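Local coordinates for GlcNAc-alpha-1,4-Gal-releasing endo-beta-galactosidase (Clostridium perfringens, PDB 1UPS), which probably hydrolyses internal beta-galactosidic linkages to release GlcNAc-alpha-1,4-Gal from glycans, and binds a calcium ion, at residues Lys136-Trp148 with Gly259-Ile271. Numbering follows the deposited sequence.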
loop_
_atom_site.group_PDB
_atom_site.type_symbol
_atom_site.label_atom_id
_atom_site.label_comp_id
_atom_site.label_asym_id
_atom_site.label_seq_id
_atom_site.Cartn_x
_atom_site.Cartn_y
_atom_site.Cartn_z
ATOM N N LYS A 136 -6.758 9.944 -12.912
ATOM C CA LYS A 136 -7.439 9.183 -13.951
ATOM C C LYS A 136 -6.336 8.510 -14.773
ATOM O O LYS A 136 -5.438 9.191 -15.300
ATOM C CB LYS A 136 -8.281 10.112 -14.825
ATOM C CG LYS A 136 -8.886 9.421 -16.048
ATOM C CD LYS A 136 -10.053 10.184 -16.646
ATOM C CE LYS A 136 -9.692 11.520 -17.252
ATOM N NZ LYS A 136 -10.995 12.247 -17.588
ATOM N N LEU A 137 -6.401 7.181 -14.865
ATOM C CA LEU A 137 -5.295 6.392 -15.425
ATOM C C LEU A 137 -5.346 6.331 -16.951
ATOM O O LEU A 137 -6.365 6.685 -17.566
ATOM C CB LEU A 137 -5.308 4.973 -14.852
ATOM C CG LEU A 137 -5.340 4.841 -13.315
ATOM C CD1 LEU A 137 -5.099 3.399 -12.909
ATOM C CD2 LEU A 137 -4.333 5.732 -12.643
ATOM N N SER A 138 -4.232 5.914 -17.558
ATOM C CA SER A 138 -4.167 5.818 -19.011
ATOM C C SER A 138 -5.279 4.963 -19.590
ATOM O O SER A 138 -5.564 3.897 -19.063
ATOM C CB SER A 138 -2.830 5.199 -19.440
ATOM O OG SER A 138 -2.777 5.102 -20.866
ATOM N N ASN A 139 -5.887 5.429 -20.689
ATOM C CA ASN A 139 -6.876 4.619 -21.415
ATOM C C ASN A 139 -6.324 4.011 -22.717
ATOM O O ASN A 139 -7.090 3.522 -23.555
ATOM C CB ASN A 139 -8.164 5.453 -21.690
ATOM C CG ASN A 139 -7.963 6.542 -22.738
ATOM O OD1 ASN A 139 -6.877 6.720 -23.292
ATOM N ND2 ASN A 139 -9.053 7.290 -23.029
ATOM N N THR A 140 -4.998 4.035 -22.894
ATOM C CA THR A 140 -4.401 3.562 -24.162
ATOM C C THR A 140 -4.480 2.056 -24.344
ATOM O O THR A 140 -4.447 1.560 -25.484
ATOM C CB THR A 140 -2.903 3.949 -24.279
ATOM O OG1 THR A 140 -2.163 3.416 -23.162
ATOM C CG2 THR A 140 -2.706 5.461 -24.219
ATOM N N GLY A 141 -4.523 1.332 -23.225
ATOM C CA GLY A 141 -4.282 -0.103 -23.233
ATOM C C GLY A 141 -2.869 -0.457 -23.683
ATOM O O GLY A 141 -1.998 0.414 -23.744
ATOM N N GLY A 142 -2.653 -1.741 -23.998
ATOM C CA GLY A 142 -1.349 -2.230 -24.453
ATOM C C GLY A 142 -0.296 -2.236 -23.346
ATOM O O GLY A 142 -0.628 -2.092 -22.176
ATOM N N GLY A 143 0.977 -2.378 -23.717
ATOM C CA GLY A 143 2.056 -2.442 -22.726
ATOM C C GLY A 143 2.404 -1.092 -22.110
ATOM O O GLY A 143 2.379 -0.052 -22.786
ATOM N N GLY A 144 2.736 -1.104 -20.819
ATOM C CA GLY A 144 3.044 0.125 -20.114
ATOM C C GLY A 144 2.317 0.193 -18.781
ATOM O O GLY A 144 1.452 -0.642 -18.481
ATOM N N HIS A 145 2.693 1.175 -17.972
ATOM C CA HIS A 145 2.046 1.403 -16.682
ATOM C C HIS A 145 2.300 2.819 -16.223
ATOM O O HIS A 145 3.153 3.494 -16.774
ATOM C CB HIS A 145 2.504 0.369 -15.620
ATOM C CG HIS A 145 3.914 0.537 -15.118
ATOM N ND1 HIS A 145 5.018 0.084 -15.811
ATOM C CD2 HIS A 145 4.380 1.025 -13.943
ATOM C CE1 HIS A 145 6.110 0.307 -15.093
ATOM N NE2 HIS A 145 5.748 0.881 -13.951
ATOM N N GLN A 146 1.547 3.263 -15.221
ATOM C CA GLN A 146 1.854 4.522 -14.552
ATOM C C GLN A 146 2.225 4.182 -13.119
ATOM O O GLN A 146 1.915 3.087 -12.643
ATOM C CB GLN A 146 0.649 5.478 -14.591
ATOM C CG GLN A 146 -0.668 4.859 -14.085
ATOM C CD GLN A 146 -1.610 4.521 -15.244
ATOM O OE1 GLN A 146 -1.956 5.403 -16.033
ATOM N NE2 GLN A 146 -1.988 3.249 -15.369
ATOM N N ALA A 147 2.887 5.108 -12.428
ATOM C CA ALA A 147 3.336 4.817 -11.069
ATOM C C ALA A 147 3.388 6.047 -10.170
ATOM O O ALA A 147 3.824 7.129 -10.592
ATOM C CB ALA A 147 4.702 4.115 -11.097
ATOM N N TRP A 148 2.916 5.853 -8.936
ATOM C CA TRP A 148 3.110 6.809 -7.858
ATOM C C TRP A 148 3.863 6.003 -6.825
ATOM O O TRP A 148 3.356 4.978 -6.332
ATOM C CB TRP A 148 1.769 7.248 -7.293
ATOM C CG TRP A 148 1.855 8.081 -6.028
ATOM C CD1 TRP A 148 2.884 8.898 -5.615
ATOM C CD2 TRP A 148 0.836 8.188 -5.032
ATOM N NE1 TRP A 148 2.567 9.470 -4.395
ATOM C CE2 TRP A 148 1.305 9.075 -4.034
ATOM C CE3 TRP A 148 -0.427 7.615 -4.879
ATOM C CZ2 TRP A 148 0.554 9.383 -2.883
ATOM C CZ3 TRP A 148 -1.182 7.927 -3.741
ATOM C CH2 TRP A 148 -0.680 8.796 -2.756
ATOM N N GLY A 259 5.363 -4.319 -20.449
ATOM C CA GLY A 259 5.002 -4.668 -21.819
ATOM C C GLY A 259 5.343 -3.649 -22.895
ATOM O O GLY A 259 5.473 -2.456 -22.613
ATOM N N ALA A 260 5.466 -4.133 -24.136
ATOM C CA ALA A 260 5.788 -3.278 -25.280
ATOM C C ALA A 260 4.573 -2.424 -25.623
ATOM O O ALA A 260 3.425 -2.881 -25.485
ATOM C CB ALA A 260 6.170 -4.148 -26.494
ATOM N N HIS A 261 4.817 -1.193 -26.086
ATOM C CA HIS A 261 3.742 -0.261 -26.455
ATOM C C HIS A 261 2.802 -0.847 -27.508
ATOM O O HIS A 261 3.254 -1.550 -28.425
ATOM C CB HIS A 261 4.313 1.073 -26.986
ATOM C CG HIS A 261 5.129 0.946 -28.252
ATOM N ND1 HIS A 261 6.479 0.666 -28.239
ATOM C CD2 HIS A 261 4.793 1.107 -29.562
ATOM C CE1 HIS A 261 6.939 0.646 -29.482
ATOM N NE2 HIS A 261 5.940 0.918 -30.305
ATOM N N ASN A 262 1.499 -0.556 -27.379
ATOM C CA ASN A 262 0.603 -0.707 -28.535
ATOM C C ASN A 262 0.673 0.575 -29.368
ATOM O O ASN A 262 1.523 1.432 -29.105
ATOM C CB ASN A 262 -0.844 -1.060 -28.114
ATOM C CG ASN A 262 -1.604 0.120 -27.461
ATOM O OD1 ASN A 262 -1.099 1.246 -27.350
ATOM N ND2 ASN A 262 -2.832 -0.162 -27.011
ATOM N N ASP A 263 -0.234 0.735 -30.338
ATOM C CA ASP A 263 -0.092 1.829 -31.286
ATOM C C ASP A 263 -0.937 3.061 -30.961
ATOM O O ASP A 263 -1.110 3.923 -31.814
ATOM C CB ASP A 263 -0.336 1.320 -32.717
ATOM C CG ASP A 263 0.711 0.308 -33.141
ATOM O OD1 ASP A 263 0.358 -0.710 -33.789
ATOM O OD2 ASP A 263 1.925 0.465 -32.869
ATOM N N VAL A 264 -1.404 3.155 -29.711
ATOM C CA VAL A 264 -2.174 4.315 -29.250
ATOM C C VAL A 264 -1.287 5.309 -28.515
ATOM O O VAL A 264 -0.679 4.984 -27.480
ATOM C CB VAL A 264 -3.324 3.886 -28.317
ATOM C CG1 VAL A 264 -4.163 5.118 -27.900
ATOM C CG2 VAL A 264 -4.198 2.846 -29.024
ATOM N N TRP A 265 -1.214 6.523 -29.058
ATOM C CA TRP A 265 -0.323 7.554 -28.511
ATOM C C TRP A 265 -1.058 8.877 -28.282
ATOM O O TRP A 265 -2.072 9.162 -28.965
ATOM C CB TRP A 265 0.836 7.794 -29.483
ATOM C CG TRP A 265 1.745 6.595 -29.624
ATOM C CD1 TRP A 265 1.703 5.638 -30.602
ATOM C CD2 TRP A 265 2.837 6.242 -28.767
ATOM N NE1 TRP A 265 2.691 4.701 -30.393
ATOM C CE2 TRP A 265 3.417 5.061 -29.286
ATOM C CE3 TRP A 265 3.389 6.812 -27.609
ATOM C CZ2 TRP A 265 4.520 4.422 -28.677
ATOM C CZ3 TRP A 265 4.491 6.185 -27.005
ATOM C CH2 TRP A 265 5.045 5.001 -27.550
ATOM N N PRO A 266 -0.563 9.713 -27.370
ATOM C CA PRO A 266 0.552 9.420 -26.447
ATOM C C PRO A 266 0.135 8.484 -25.320
ATOM O O PRO A 266 -1.080 8.299 -25.113
ATOM C CB PRO A 266 0.834 10.789 -25.810
ATOM C CG PRO A 266 0.200 11.774 -26.740
ATOM C CD PRO A 266 -1.048 11.095 -27.230
ATOM N N LYS A 267 1.106 7.925 -24.598
ATOM C CA LYS A 267 0.783 7.260 -23.327
ATOM C C LYS A 267 0.671 8.379 -22.301
ATOM O O LYS A 267 1.638 9.124 -22.075
ATOM C CB LYS A 267 1.858 6.247 -22.903
ATOM C CG LYS A 267 2.409 5.338 -24.016
ATOM C CD LYS A 267 1.299 4.542 -24.729
ATOM C CE LYS A 267 1.940 3.692 -25.839
ATOM N NZ LYS A 267 0.931 2.954 -26.682
ATOM N N GLU A 268 -0.498 8.511 -21.677
ATOM C CA GLU A 268 -0.685 9.613 -20.757
ATOM C C GLU A 268 -1.671 9.288 -19.658
ATOM O O GLU A 268 -2.594 8.492 -19.856
ATOM C CB GLU A 268 -1.121 10.878 -21.499
ATOM C CG GLU A 268 -2.361 10.759 -22.370
ATOM C CD GLU A 268 -2.595 12.034 -23.201
ATOM O OE1 GLU A 268 -3.754 12.422 -23.410
ATOM O OE2 GLU A 268 -1.609 12.671 -23.634
ATOM N N TRP A 269 -1.457 9.920 -18.511
ATOM C CA TRP A 269 -2.432 9.912 -17.417
ATOM C C TRP A 269 -2.554 11.282 -16.797
ATOM O O TRP A 269 -1.789 12.196 -17.136
ATOM C CB TRP A 269 -2.107 8.862 -16.345
ATOM C CG TRP A 269 -0.850 9.068 -15.484
ATOM C CD1 TRP A 269 0.395 9.525 -15.878
ATOM C CD2 TRP A 269 -0.732 8.756 -14.100
ATOM N NE1 TRP A 269 1.263 9.524 -14.802
ATOM C CE2 TRP A 269 0.596 9.050 -13.702
ATOM C CE3 TRP A 269 -1.623 8.252 -13.139
ATOM C CZ2 TRP A 269 1.055 8.843 -12.391
ATOM C CZ3 TRP A 269 -1.174 8.057 -11.837
ATOM C CH2 TRP A 269 0.156 8.346 -11.476
ATOM N N ALA A 270 -3.523 11.439 -15.893
ATOM C CA ALA A 270 -3.841 12.763 -15.374
ATOM C C ALA A 270 -3.913 12.733 -13.859
ATOM O O ALA A 270 -4.608 11.887 -13.292
ATOM C CB ALA A 270 -5.179 13.274 -15.960
ATOM N N ILE A 271 -3.174 13.631 -13.211
ATOM C CA ILE A 271 -3.209 13.728 -11.749
ATOM C C ILE A 271 -3.780 15.084 -11.329
ATOM O O ILE A 271 -3.181 16.120 -11.601
ATOM C CB ILE A 271 -1.801 13.533 -11.150
ATOM C CG1 ILE A 271 -1.162 12.238 -11.686
ATOM C CG2 ILE A 271 -1.858 13.487 -9.613
ATOM C CD1 ILE A 271 0.301 12.398 -12.011
HETATM O O HOH W 1 -4.853 8.042 -21.535
HETATM O O HOH W 2 -5.186 9.505 -23.764
HETATM O O HOH W 3 0.579 0.771 -24.760
#
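Lys136 and Ala270 form an antiparallel hydrogen-bonded pair. Lys136 N donates to Ala270 O at 2.9 Å, and Ala270 N returns the bond to Lys136 O. Beyond it the regular pairing stops, but the chains stay close: Ser138 CA meets Glu268 O in a C-H...O contact at 3.2 Å.

Apolar packing centres on the Trp269 indole. Gln146 CB sits 3.7 Å from the centroid of its six-membered ring, a CH-pi contact over the face. Leu137 runs alongside the ring and brings CD2 to 3.7 Å from Trp269 CE3. The bent Gln146 chain turns its amide back to the loop, where OE1 accepts an almost straight bond from Ser138 N (2.8 Å, 174°). Thr174 O binds the other end of that amide, and Glu76 takes the indole N-H.

Polar contacts gather where Thr140 and the loop 141-144 meet Asn262 and Lys267. Asn262 ND2 donates to Thr140 O at 2.8 Å, in its own amide plane but above the carbonyl plane. Asn262 OD1 accepts from Val264 N, closing an Asx turn. Lys267 NZ donates to the carbonyls of Asn262 and Val264 and to a water. This water also accepts from Asn262 N and lies 2.8 Å from both Gly141 O and Gly143 O. Gly143 N gives Ala260 O a weak bond (3.1 Å, 122°), and its CA-H touches the same oxygen.

Lys136-Ala270 ends the pairing of strands 129-136 and 267-279 in one sheet, loop 137-144 crosses to strand 145-152 of the other, and Trp269 packs between the two, as in the GH16 beta-sandwich (jelly roll).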